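Local coordinates for G protein alpha subunit (Entamoeba histolytica, PDB 4FID), which binds guanine nucleotides as the alpha subunit of a heterotrimeric G protein and probably works as a GTPase in transmembrane signalling, at residues A229-I233 and E300-T304; Q59-H65 and A105-E109. All coordinates share one frame; numbering follows the deposited sequence.

Interaction 1 (A229-I233 and E300-T304)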
ATOM      1  N   ALA A 229     -23.079  -0.326   8.163  1.00 49.29           N
ATOM      2  CA  ALA A 229     -21.973  -0.941   7.421  1.00 40.37           C
ATOM      3  C   ALA A 229     -21.063  -1.790   8.296  1.00 38.33           C
ATOM      4  O   ALA A 229     -20.660  -1.369   9.380  1.00 40.60           O
ATOM      5  CB  ALA A 229     -21.170   0.100   6.642  1.00 27.86           C
ATOM      6  N   VAL A 230     -20.758  -2.994   7.816  1.00 42.07           N
ATOM      7  CA  VAL A 230     -19.753  -3.859   8.435  1.00 39.08           C
ATOM      8  C   VAL A 230     -18.402  -3.166   8.397  1.00 35.29           C
ATOM      9  O   VAL A 230     -18.027  -2.572   7.389  1.00 36.30           O
ATOM     10  CB  VAL A 230     -19.615  -5.217   7.697  1.00 44.74           C
ATOM     11  CG1 VAL A 230     -18.882  -6.219   8.565  1.00 47.79           C
ATOM     12  CG2 VAL A 230     -20.965  -5.760   7.352  1.00 51.41           C
ATOM     13  N   LYS A 231     -17.659  -3.257   9.489  1.00 36.83           N
ATOM     14  CA  LYS A 231     -16.357  -2.615   9.561  1.00 33.61           C
ATOM     15  C   LYS A 231     -15.234  -3.650   9.551  1.00 30.41           C
ATOM     16  O   LYS A 231     -15.133  -4.494  10.455  1.00 35.28           O
ATOM     17  CB  LYS A 231     -16.274  -1.764  10.825  1.00 36.03           C
ATOM     18  CG  LYS A 231     -17.512  -0.910  11.104  1.00 40.16           C
ATOM     19  CD  LYS A 231     -17.734   0.139  10.022  1.00 38.13           C
ATOM     20  CE  LYS A 231     -18.624   1.240  10.548  1.00 41.75           C
ATOM     21  NZ  LYS A 231     -19.849   0.705  11.191  1.00 44.98           N
ATOM     22  N   LEU A 232     -14.388  -3.570   8.533  1.00 21.86           N
ATOM     23  CA  LEU A 232     -13.241  -4.452   8.390  1.00 23.78           C
ATOM     24  C   LEU A 232     -11.985  -3.617   8.429  1.00 28.84           C
ATOM     25  O   LEU A 232     -11.988  -2.472   7.976  1.00 36.53           O
ATOM     26  CB  LEU A 232     -13.286  -5.174   7.035  1.00 29.11           C
ATOM     27  CG  LEU A 232     -14.066  -6.488   6.944  1.00 33.44           C
ATOM     28  CD1 LEU A 232     -15.490  -6.298   7.469  1.00 35.16           C
ATOM     29  CD2 LEU A 232     -14.059  -7.062   5.513  1.00 24.54           C
ATOM     30  N   ILE A 233     -10.899  -4.184   8.936  1.00 26.97           N
ATOM     31  CA  ILE A 233      -9.620  -3.498   8.889  1.00 27.32           C
ATOM     32  C   ILE A 233      -8.618  -4.381   8.200  1.00 27.40           C
ATOM     33  O   ILE A 233      -8.440  -5.528   8.599  1.00 34.86           O
ATOM     34  CB  ILE A 233      -9.082  -3.181  10.289  1.00 28.85           C
ATOM     35  CG1 ILE A 233      -9.979  -2.183  10.989  1.00 31.59           C
ATOM     36  CG2 ILE A 233      -7.683  -2.578  10.204  1.00 32.45           C
ATOM     37  CD1 ILE A 233      -9.427  -1.776  12.321  1.00 38.25           C
ATOM     38  N   GLU A 300     -21.023  -3.501  18.808  1.00 70.76           N
ATOM     39  CA  GLU A 300     -20.402  -3.372  17.496  1.00 73.37           C
ATOM     40  C   GLU A 300     -19.091  -4.167  17.439  1.00 72.97           C
ATOM     41  O   GLU A 300     -18.308  -4.190  18.408  1.00 69.72           O
ATOM     42  CB  GLU A 300     -20.171  -1.899  17.135  1.00 72.28           C
ATOM     43  CG  GLU A 300     -19.597  -1.690  15.741  1.00 75.46           C
ATOM     44  CD  GLU A 300     -20.628  -1.878  14.632  1.00 80.02           C
ATOM     45  OE1 GLU A 300     -20.695  -2.988  14.055  1.00 78.19           O
ATOM     46  OE2 GLU A 300     -21.366  -0.909  14.333  1.00 81.62           O
ATOM     47  N   LYS A 301     -18.874  -4.820  16.297  1.00 64.89           N
ATOM     48  CA  LYS A 301     -17.779  -5.764  16.139  1.00 57.64           C
ATOM     49  C   LYS A 301     -16.962  -5.422  14.897  1.00 53.53           C
ATOM     50  O   LYS A 301     -17.519  -5.112  13.852  1.00 63.06           O
ATOM     51  CB  LYS A 301     -18.332  -7.190  16.044  1.00 56.52           C
ATOM     52  CG  LYS A 301     -17.270  -8.268  15.834  1.00 59.03           C
ATOM     53  CD  LYS A 301     -17.886  -9.660  15.648  1.00 63.53           C
ATOM     54  CE  LYS A 301     -18.461 -10.207  16.954  1.00 67.24           C
ATOM     55  NZ  LYS A 301     -19.109 -11.532  16.760  1.00 68.15           N
ATOM     56  N   VAL A 302     -15.642  -5.489  15.021  1.00 40.22           N
ATOM     57  CA  VAL A 302     -14.728  -5.147  13.935  1.00 35.51           C
ATOM     58  C   VAL A 302     -13.950  -6.387  13.479  1.00 39.07           C
ATOM     59  O   VAL A 302     -13.330  -7.089  14.293  1.00 40.43           O
ATOM     60  CB  VAL A 302     -13.727  -4.056  14.391  1.00 31.79           C
ATOM     61  CG1 VAL A 302     -12.689  -3.807  13.335  1.00 32.64           C
ATOM     62  CG2 VAL A 302     -14.460  -2.783  14.712  1.00 33.88           C
ATOM     63  N   TYR A 303     -13.981  -6.663  12.181  1.00 35.98           N
ATOM     64  CA  TYR A 303     -13.267  -7.817  11.643  1.00 34.45           C
ATOM     65  C   TYR A 303     -11.891  -7.389  11.127  1.00 33.17           C
ATOM     66  O   TYR A 303     -11.768  -6.373  10.448  1.00 36.36           O
ATOM     67  CB  TYR A 303     -14.097  -8.486  10.550  1.00 35.68           C
ATOM     68  CG  TYR A 303     -15.450  -8.952  11.037  1.00 42.44           C
ATOM     69  CD1 TYR A 303     -16.526  -8.066  11.119  1.00 46.31           C
ATOM     70  CD2 TYR A 303     -15.660 -10.274  11.426  1.00 45.62           C
ATOM     71  CE1 TYR A 303     -17.778  -8.485  11.566  1.00 45.93           C
ATOM     72  CE2 TYR A 303     -16.910 -10.703  11.870  1.00 44.96           C
ATOM     73  CZ  TYR A 303     -17.960  -9.805  11.940  1.00 47.95           C
ATOM     74  OH  TYR A 303     -19.189 -10.219  12.389  1.00 55.54           O
ATOM     75  N   THR A 304     -10.853  -8.147  11.475  1.00 28.44           N
ATOM     76  CA  THR A 304      -9.493  -7.759  11.130  1.00 25.30           C
ATOM     77  C   THR A 304      -8.794  -8.859  10.368  1.00 29.74           C
ATOM     78  O   THR A 304      -9.076 -10.042  10.559  1.00 28.03           O
ATOM     79  CB  THR A 304      -8.620  -7.402  12.379  1.00 43.36           C
ATOM     80  OG1 THR A 304      -8.488  -8.549  13.220  1.00 53.24           O
ATOM     81  CG2 THR A 304      -9.216  -6.267  13.189  1.00 33.32           C
TER
HETATM   82  O   HOH W   1     -18.993  -4.466  12.063  1.00 42.73           O

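Interaction 2 (Q59-H65 and A105-E109)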
ATOM      1  N   GLN A  59      21.609   9.310  -0.564  1.00 44.49           N
ATOM      2  CA  GLN A  59      21.682   8.710   0.768  1.00 48.08           C
ATOM      3  C   GLN A  59      23.014   7.990   1.057  1.00 44.61           C
ATOM      4  O   GLN A  59      23.482   7.989   2.190  1.00 42.97           O
ATOM      5  CB  GLN A  59      20.482   7.777   1.031  1.00 47.12           C
ATOM      6  CG  GLN A  59      19.132   8.495   1.139  1.00 45.15           C
ATOM      7  CD  GLN A  59      19.129   9.604   2.197  1.00 51.74           C
ATOM      8  OE1 GLN A  59      19.602   9.418   3.327  1.00 51.82           O
ATOM      9  NE2 GLN A  59      18.590  10.764   1.830  1.00 51.97           N
ATOM     10  N   SER A  60      23.646   7.385   0.061  1.00 40.93           N
ATOM     11  CA  SER A  60      24.911   6.712   0.366  1.00 44.38           C
ATOM     12  C   SER A  60      25.986   7.715   0.782  1.00 46.62           C
ATOM     13  O   SER A  60      26.936   7.353   1.467  1.00 50.26           O
ATOM     14  CB  SER A  60      25.410   5.860  -0.801  1.00 43.66           C
ATOM     15  OG  SER A  60      25.963   6.673  -1.813  1.00 46.80           O
ATOM     16  N   ALA A  61      25.824   8.968   0.361  1.00 43.77           N
ATOM     17  CA  ALA A  61      26.762  10.040   0.695  1.00 43.04           C
ATOM     18  C   ALA A  61      26.487  10.535   2.106  1.00 51.58           C
ATOM     19  O   ALA A  61      27.391  10.633   2.945  1.00 54.31           O
ATOM     20  CB  ALA A  61      26.630  11.190  -0.296  1.00 36.40           C
ATOM     21  N   ILE A  62      25.220  10.842   2.358  1.00 51.20           N
ATOM     22  CA  ILE A  62      24.760  11.253   3.675  1.00 49.97           C
ATOM     23  C   ILE A  62      25.092  10.217   4.775  1.00 52.23           C
ATOM     24  O   ILE A  62      25.317  10.580   5.925  1.00 55.62           O
ATOM     25  CB  ILE A  62      23.240  11.548   3.630  1.00 47.30           C
ATOM     26  CG1 ILE A  62      22.957  12.716   2.678  1.00 42.82           C
ATOM     27  CG2 ILE A  62      22.687  11.827   5.025  1.00 48.49           C
ATOM     28  CD1 ILE A  62      21.481  13.046   2.513  1.00 36.88           C
ATOM     29  N   LEU A  63      25.149   8.937   4.417  1.00 49.24           N
ATOM     30  CA  LEU A  63      25.352   7.877   5.408  1.00 47.54           C
ATOM     31  C   LEU A  63      26.725   7.182   5.312  1.00 49.67           C
ATOM     32  O   LEU A  63      26.951   6.138   5.928  1.00 49.30           O
ATOM     33  CB  LEU A  63      24.213   6.851   5.343  1.00 42.53           C
ATOM     34  CG  LEU A  63      22.797   7.347   5.676  1.00 42.43           C
ATOM     35  CD1 LEU A  63      21.727   6.375   5.207  1.00 35.83           C
ATOM     36  CD2 LEU A  63      22.654   7.570   7.162  1.00 46.47           C
ATOM     37  N   ASN A  64      27.644   7.768   4.555  1.00 48.06           N
ATOM     38  CA  ASN A  64      29.015   7.259   4.515  1.00 51.73           C
ATOM     39  C   ASN A  64      29.113   5.760   4.220  1.00 51.22           C
ATOM     40  O   ASN A  64      29.640   4.998   5.029  1.00 50.55           O
ATOM     41  CB  ASN A  64      29.745   7.567   5.824  1.00 54.49           C
ATOM     42  CG  ASN A  64      29.423   8.948   6.359  1.00 65.00           C
ATOM     43  OD1 ASN A  64      29.826   9.966   5.781  1.00 63.30           O
ATOM     44  ND2 ASN A  64      28.680   8.993   7.470  1.00 68.75           N
ATOM     45  N   HIS A  65      28.587   5.349   3.068  1.00 48.02           N
ATOM     46  CA  HIS A  65      28.838   4.023   2.526  1.00 49.36           C
ATOM     47  C   HIS A  65      29.457   4.200   1.138  1.00 56.07           C
ATOM     48  O   HIS A  65      28.746   4.232   0.130  1.00 64.92           O
ATOM     49  CB  HIS A  65      27.543   3.228   2.384  1.00 46.28           C
ATOM     50  CG  HIS A  65      26.743   3.139   3.643  1.00 54.68           C
ATOM     51  ND1 HIS A  65      27.147   2.395   4.725  1.00 59.89           N
ATOM     52  CD2 HIS A  65      25.552   3.686   3.977  1.00 59.04           C
ATOM     53  CE1 HIS A  65      26.240   2.497   5.686  1.00 60.81           C
ATOM     54  NE2 HIS A  65      25.266   3.273   5.256  1.00 60.22           N
ATOM     55  N   ALA A 105      24.350  -1.425   1.174  1.00 46.62           N
ATOM     56  CA  ALA A 105      24.425  -0.974   2.565  1.00 45.53           C
ATOM     57  C   ALA A 105      23.446   0.179   2.869  1.00 49.04           C
ATOM     58  O   ALA A 105      22.858   0.256   3.961  1.00 48.70           O
ATOM     59  CB  ALA A 105      25.860  -0.557   2.906  1.00 37.50           C
ATOM     60  N   THR A 106      23.292   1.077   1.900  1.00 41.92           N
ATOM     61  CA  THR A 106      22.424   2.230   2.045  1.00 40.45           C
ATOM     62  C   THR A 106      20.964   1.792   1.979  1.00 45.18           C
ATOM     63  O   THR A 106      20.103   2.334   2.687  1.00 44.55           O
ATOM     64  CB  THR A 106      22.701   3.253   0.933  1.00 38.68           C
ATOM     65  OG1 THR A 106      24.049   3.732   1.049  1.00 42.66           O
ATOM     66  CG2 THR A 106      21.724   4.421   1.005  1.00 34.40           C
ATOM     67  N   TYR A 107      20.692   0.800   1.133  1.00 43.34           N
ATOM     68  CA  TYR A 107      19.339   0.274   1.000  1.00 41.06           C
ATOM     69  C   TYR A 107      18.877  -0.357   2.310  1.00 45.73           C
ATOM     70  O   TYR A 107      17.727  -0.201   2.699  1.00 43.38           O
ATOM     71  CB  TYR A 107      19.249  -0.730  -0.153  1.00 38.22           C
ATOM     72  CG  TYR A 107      17.912  -1.435  -0.254  1.00 40.74           C
ATOM     73  CD1 TYR A 107      16.843  -0.852  -0.926  1.00 41.84           C
ATOM     74  CD2 TYR A 107      17.723  -2.694   0.311  1.00 43.50           C
ATOM     75  CE1 TYR A 107      15.622  -1.496  -1.019  1.00 42.91           C
ATOM     76  CE2 TYR A 107      16.515  -3.349   0.217  1.00 40.55           C
ATOM     77  CZ  TYR A 107      15.466  -2.748  -0.448  1.00 46.04           C
ATOM     78  OH  TYR A 107      14.257  -3.398  -0.541  1.00 50.79           O
ATOM     79  N   GLU A 108      19.786  -1.055   2.990  1.00 50.95           N
ATOM     80  CA  GLU A 108      19.485  -1.675   4.281  1.00 52.71           C
ATOM     81  C   GLU A 108      19.214  -0.656   5.395  1.00 52.48           C
ATOM     82  O   GLU A 108      18.616  -0.992   6.413  1.00 51.00           O
ATOM     83  CB  GLU A 108      20.603  -2.633   4.698  1.00 56.56           C
ATOM     84  CG  GLU A 108      20.853  -3.751   3.699  1.00 67.63           C
ATOM     85  CD  GLU A 108      19.576  -4.480   3.294  1.00 82.68           C
ATOM     86  OE1 GLU A 108      19.548  -5.107   2.206  1.00 84.37           O
ATOM     87  OE2 GLU A 108      18.592  -4.425   4.063  1.00 90.39           O
ATOM     88  N   GLU A 109      19.647   0.588   5.210  1.00 54.91           N
ATOM     89  CA  GLU A 109      19.323   1.632   6.185  1.00 55.13           C
ATOM     90  C   GLU A 109      18.083   2.419   5.744  1.00 45.08           C
ATOM     91  O   GLU A 109      17.850   3.535   6.184  1.00 44.60           O
ATOM     92  CB  GLU A 109      20.525   2.547   6.445  1.00 59.06           C
ATOM     93  CG  GLU A 109      21.740   1.820   7.028  1.00 68.03           C
ATOM     94  CD  GLU A 109      22.828   2.765   7.539  1.00 78.11           C
ATOM     95  OE1 GLU A 109      23.825   2.276   8.116  1.00 85.72           O
ATOM     96  OE2 GLU A 109      22.691   3.996   7.373  1.00 77.37           O
TER

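Interaction 1 (A229-I233 and E300-T304)
Tyr303 O accepts the N-H of Ile233 at 2.8 Å from Ile233 N, with an N-H...O angle of 153°, and the same oxygen also receives the CA-H of Leu232. On the other side of Leu232, Tyr303 N donates to Lys231 O at 3.0 Å and 163°. These two bonds define a parallel Leu232-Tyr303 bridge between neighbouring strands of the Ras-like domain's central sheet; the pairing runs on to Ile233-Thr304, with Ile233 also bonded to Asn305. Further back, a water accepts from Lys231 N and donates to Glu300 OE1. The Lys231 chain bends at its second and fourth torsions, bringing NZ back to Ala229 O (2.9 Å, in the carbonyl plane); Leu226 O holds it too. Its salt bridge to Glu300 OE2 is long, at 3.8 Å, and Glu300 is poorly ordered. Apolar groups meet on both faces. Val230 CG1 lies 3.9 Å from Tyr303 CE1, and Leu232 CD1 meets Tyr303 CB, under helix 312-332; on the other face the side chains of Ile233 and Val302 cross, CG1 to CG1 at 3.9 Å, beneath helix 209-222. Before the direct backbone bonds begin, the strands are probably held more loosely, by solvent and a long ion pair, although Val230 still packs on Tyr303.

Interaction 2 (Q59-H65 and A105-E109)
The ring of His65 carries much of the contact. Ala105 CB sits over one face, 4.0 Å from the ring centroid and 24° off its normal, a CH-pi contact, while Leu63 O of its own segment lies over the opposite face. With CG anti to the carbonyl carbon (chi1 -54°), the ring is directed at the helix 101-108 end.

Among polar groups, Glu109 OE1 lies at the ring edge, near its plane, 3.4 Å from His65 NE2, with the carboxylate plane turned 81° from the ring. Thr106 OG1 comes within 3.3 Å of His65 CD2 from an oblique direction, but its hydrogen bond goes to Gly102 O in its own helix.

The backbone explains how the imidazole reaches this place. Helix 42-62, part of the all-helical domain that G-alpha subunits carry beside the Ras-like domain, ends in a Schellman motif: Asn64, at positive phi, is the C' residue, His65 N reaches Ser60 O at 3.1 Å and Asn64 N bonds Ala61 O. The reversal turns His65 back toward Ala105.

Van der Waals contacts complete the junction. Thr106 CG2, anti to its own N, meets Gln59 CB at 3.6 Å, with Phe113 touching both residues. Leu63 and Glu109 run past each other in opposite directions, Leu63 CD1 coming 3.4 Å from Glu109 OE2.

In the fold
Interactions 1 and 2 lie on opposite sides of the chain's centre, their own centres 41 Å apart and their nearest atoms about 24 Å apart, and share no secondary-structure element. Interaction 1 belongs to the core of the Ras-like domain: seven of its nine touching residues are buried, and the side chain of Ile233 is about 13 Å from bound GDP. Interaction 2 joins two helix ends in the all-helical domain, away from the nucleotide site, with only two of seven touching residues buried. The chemistry follows this placement: backbone hydrogen bonds define 229-233 with 300-304, whereas 59-65 with 105-109 rests on side-chain packing around the His65 ring and the Glu109 carboxylate beside it.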